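PDB 4YOK: putative flagellar protein FliS, which is of unknown function despite its name, and pairs an N-terminal prealbumin-like domain of the DUF3823 family with a C-terminal domain of the E-set clan. Local coordinates for residues A[34-39]-A[66-71]. Residues are numbered along the deposited sequence; the frame is centred on the assembly and turned at random.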
ATOM      1  N   LEU A  34      -3.074  -7.803   7.956  1.00 19.10           N
ATOM      2  CA  LEU A  34      -3.880  -7.438   9.121  1.00 18.30           C
ATOM      3  C   LEU A  34      -4.199  -8.717   9.858  1.00 21.71           C
ATOM      4  O   LEU A  34      -3.983  -9.809   9.325  1.00 22.65           O
ATOM      5  CB  LEU A  34      -5.167  -6.679   8.753  1.00 17.58           C
ATOM      6  CG  LEU A  34      -5.026  -5.414   7.906  1.00 21.22           C
ATOM      7  CD1 LEU A  34      -6.373  -4.866   7.587  1.00 21.18           C
ATOM      8  CD2 LEU A  34      -4.132  -4.359   8.591  1.00 20.28           C
ATOM      9  N   GLN A  35      -4.712  -8.608  11.080  1.00 19.67           N
ATOM     10  CA  GLN A  35      -5.040  -9.809  11.839  1.00 20.39           C
ATOM     11  C   GLN A  35      -6.437  -9.705  12.373  1.00 23.62           C
ATOM     12  O   GLN A  35      -6.845  -8.630  12.794  1.00 22.91           O
ATOM     13  CB  GLN A  35      -4.027 -10.022  12.979  1.00 21.86           C
ATOM     14  CG  GLN A  35      -2.638 -10.419  12.463  1.00 34.58           C
ATOM     15  CD  GLN A  35      -1.674 -10.582  13.592  1.00 47.28           C
ATOM     16  OE1 GLN A  35      -1.254  -9.612  14.222  1.00 46.54           O
ATOM     17  NE2 GLN A  35      -1.357 -11.819  13.909  1.00 36.87           N
ATOM     18  N   LEU A  36      -7.190 -10.811  12.308  1.00 22.81           N
ATOM     19  CA  LEU A  36      -8.568 -10.884  12.822  1.00 23.32           C
ATOM     20  C   LEU A  36      -8.564 -11.754  14.058  1.00 27.47           C
ATOM     21  O   LEU A  36      -8.226 -12.937  13.959  1.00 26.40           O
ATOM     22  CB  LEU A  36      -9.526 -11.455  11.757  1.00 24.22           C
ATOM     23  CG  LEU A  36     -10.033 -10.477  10.705  1.00 29.27           C
ATOM     24  CD1 LEU A  36     -10.511 -11.225   9.474  1.00 30.77           C
ATOM     25  CD2 LEU A  36     -11.192  -9.643  11.251  1.00 28.40           C
ATOM     26  N   TYR A  37      -8.891 -11.168  15.222  1.00 25.56           N
ATOM     27  CA  TYR A  37      -8.923 -11.890  16.512  1.00 27.08           C
ATOM     28  C   TYR A  37     -10.340 -12.198  16.930  1.00 34.42           C
ATOM     29  O   TYR A  37     -11.243 -11.408  16.672  1.00 30.48           O
ATOM     30  CB  TYR A  37      -8.254 -11.085  17.641  1.00 27.54           C
ATOM     31  CG  TYR A  37      -6.752 -10.983  17.524  1.00 29.78           C
ATOM     32  CD1 TYR A  37      -6.159  -9.972  16.771  1.00 30.92           C
ATOM     33  CD2 TYR A  37      -5.915 -11.882  18.190  1.00 30.66           C
ATOM     34  CE1 TYR A  37      -4.777  -9.903  16.617  1.00 33.28           C
ATOM     35  CE2 TYR A  37      -4.525 -11.797  18.071  1.00 31.43           C
ATOM     36  CZ  TYR A  37      -3.963 -10.805  17.278  1.00 38.69           C
ATOM     37  OH  TYR A  37      -2.603 -10.694  17.106  1.00 41.65           O
ATOM     38  N   GLN A  38     -10.516 -13.309  17.647  1.00 37.54           N
ATOM     39  CA  GLN A  38     -11.806 -13.701  18.226  1.00 41.59           C
ATOM     40  C   GLN A  38     -11.572 -14.100  19.670  1.00 49.76           C
ATOM     41  O   GLN A  38     -10.672 -14.896  19.939  1.00 50.95           O
ATOM     42  CB  GLN A  38     -12.452 -14.842  17.423  1.00 44.00           C
ATOM     43  CG  GLN A  38     -13.953 -14.982  17.659  1.00 57.15           C
ATOM     44  CD  GLN A  38     -14.699 -15.538  16.468  1.00 69.61           C
ATOM     45  OE1 GLN A  38     -14.201 -16.388  15.716  1.00 61.16           O
ATOM     46  NE2 GLN A  38     -15.940 -15.098  16.299  1.00 60.25           N
ATOM     47  N   ASP A  39     -12.321 -13.501  20.602  1.00 49.68           N
ATOM     48  CA  ASP A  39     -12.214 -13.835  22.029  1.00 51.79           C
ATOM     49  C   ASP A  39     -13.384 -14.736  22.422  1.00 57.49           C
ATOM     50  O   ASP A  39     -14.542 -14.332  22.275  1.00 57.98           O
ATOM     51  CB  ASP A  39     -12.199 -12.565  22.879  1.00 52.54           C
ATOM     52  N   TYR A  66     -15.473 -10.117  15.657  1.00 29.04           N
ATOM     53  CA  TYR A  66     -14.028 -10.102  15.424  1.00 28.41           C
ATOM     54  C   TYR A  66     -13.408  -8.779  15.764  1.00 32.86           C
ATOM     55  O   TYR A  66     -14.081  -7.739  15.730  1.00 33.50           O
ATOM     56  CB  TYR A  66     -13.720 -10.370  13.938  1.00 28.62           C
ATOM     57  CG  TYR A  66     -14.071 -11.752  13.453  1.00 30.10           C
ATOM     58  CD1 TYR A  66     -13.153 -12.796  13.538  1.00 31.60           C
ATOM     59  CD2 TYR A  66     -15.307 -12.013  12.866  1.00 30.36           C
ATOM     60  CE1 TYR A  66     -13.465 -14.072  13.073  1.00 31.01           C
ATOM     61  CE2 TYR A  66     -15.636 -13.289  12.412  1.00 30.65           C
ATOM     62  CZ  TYR A  66     -14.715 -14.317  12.523  1.00 34.64           C
ATOM     63  OH  TYR A  66     -15.030 -15.575  12.067  1.00 31.16           O
ATOM     64  N   ARG A  67     -12.098  -8.822  16.035  1.00 27.24           N
ATOM     65  CA  ARG A  67     -11.300  -7.623  16.271  0.50 25.92           C
ATOM     66  C   ARG A  67     -10.237  -7.560  15.179  1.00 28.33           C
ATOM     67  O   ARG A  67      -9.344  -8.411  15.111  1.00 28.34           O
ATOM     68  CB  ARG A  67     -10.690  -7.572  17.687  0.50 26.64           C
ATOM     69  CG  ARG A  67     -10.034  -6.219  17.998  0.50 32.57           C
ATOM     70  CD  ARG A  67      -9.594  -6.096  19.447  0.50 44.91           C
ATOM     71  NE  ARG A  67      -8.254  -6.651  19.657  0.50 55.51           N
ATOM     72  CZ  ARG A  67      -8.002  -7.861  20.151  0.50 67.97           C
ATOM     73  NH1 ARG A  67      -9.001  -8.664  20.505  0.50 56.62           N
ATOM     74  NH2 ARG A  67      -6.751  -8.274  20.302  0.50 52.05           N
ATOM     75  N   LEU A  68     -10.388  -6.573  14.266  1.00 24.90           N
ATOM     76  CA  LEU A  68      -9.485  -6.374  13.136  1.00 22.63           C
ATOM     77  C   LEU A  68      -8.361  -5.416  13.537  1.00 24.79           C
ATOM     78  O   LEU A  68      -8.644  -4.279  13.951  1.00 23.23           O
ATOM     79  CB  LEU A  68     -10.274  -5.839  11.943  1.00 21.96           C
ATOM     80  CG  LEU A  68      -9.469  -5.521  10.681  1.00 24.23           C
ATOM     81  CD1 LEU A  68      -8.868  -6.797  10.051  1.00 23.55           C
ATOM     82  CD2 LEU A  68     -10.355  -4.802   9.693  1.00 25.76           C
ATOM     83  N   THR A  69      -7.082  -5.875  13.435  1.00 21.08           N
ATOM     84  CA  THR A  69      -5.963  -5.018  13.839  0.60 20.90           C
ATOM     85  C   THR A  69      -4.792  -5.086  12.863  1.00 23.95           C
ATOM     86  O   THR A  69      -4.713  -5.993  12.029  1.00 21.93           O
ATOM     87  CB  THR A  69      -5.508  -5.371  15.283  0.60 30.94           C
ATOM     88  OG1 THR A  69      -4.585  -4.394  15.756  0.60 28.74           O
ATOM     89  CG2 THR A  69      -4.878  -6.742  15.390  0.60 31.91           C
ATOM     90  N   THR A  70      -3.856  -4.108  12.994  1.00 20.29           N
ATOM     91  CA  THR A  70      -2.643  -4.108  12.184  1.00 17.70           C
ATOM     92  C   THR A  70      -1.709  -5.160  12.800  1.00 23.83           C
ATOM     93  O   THR A  70      -1.897  -5.565  13.952  1.00 24.07           O
ATOM     94  CB  THR A  70      -1.998  -2.727  12.162  1.00 19.29           C
ATOM     95  OG1 THR A  70      -1.763  -2.284  13.503  1.00 22.55           O
ATOM     96  CG2 THR A  70      -2.788  -1.720  11.345  1.00 19.10           C
ATOM     97  N   ARG A  71      -0.722  -5.599  12.041  1.00 20.58           N
ATOM     98  CA  ARG A  71       0.302  -6.527  12.512  1.00 21.81           C
ATOM     99  C   ARG A  71       1.460  -5.676  13.034  1.00 25.79           C
ATOM    100  O   ARG A  71       1.842  -4.688  12.389  1.00 23.82           O
ATOM    101  CB  ARG A  71       0.712  -7.452  11.351  1.00 23.01           C
ATOM    102  CG  ARG A  71       1.700  -8.549  11.736  1.00 34.09           C
ATOM    103  CD  ARG A  71       1.988  -9.434  10.536  1.00 51.03           C
ATOM    104  NE  ARG A  71       3.259 -10.153  10.661  1.00 67.58           N
ATOM    105  CZ  ARG A  71       3.394 -11.379  11.162  1.00 83.08           C
ATOM    106  NH1 ARG A  71       2.334 -12.044  11.608  1.00 67.13           N
ATOM    107  NH2 ARG A  71       4.591 -11.947  11.226  1.00 73.18           N
TER
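Q35 and T69, and then Y37 and R67, form two successive hydrogen-bonded pairs that zip the antiparallel strands 33-37 and 64-70 together in the middle of a four-stranded sheet of the prealbumin-like domain. Each pair closes with two backbone N-H...O bonds of 2.8 Å, from Q35 N to T69 O and back from T69 N to Q35 O, and likewise between Y37 and R67; the bond from Y37 N to R67 O is nearly straight (173°).

Polar and aromatic groups occupy the face carrying Q35, Y37, R67 and T69. Less certainly, since R67 and T69 each have a second conformer, the R67 chain bends at chi3 (86°), laying its guanidinium almost parallel to the Y37 ring with NH2 above one face near the rim, and T69 CG2 comes to the ring edge, 3.4 Å from Y37 CE1. T69 OG1 is hydrogen-bonded to E82 O, just ahead of strand 83-88.

On the other face L36 CD2 wedges between Y66 CB (3.8 Å) and L68 CD1 (3.9 Å), and L34 CB reaches the same L68 methyl; F57 and L61 of strand 56-62 pack against this leucine cluster. The Q38 amide sits over one face of the Y66 ring, tilted 35° and displaced toward the rim; Y66 OH is bonded to F62 O. An alanine in place of Y66 would probably leave the Q38 amide without its aromatic support and F62 O without this hydroxyl partner. The chemistry thus divides by face, aliphatic toward strands 56-62 and 92-97, polar and aromatic on the opposite, more exposed face.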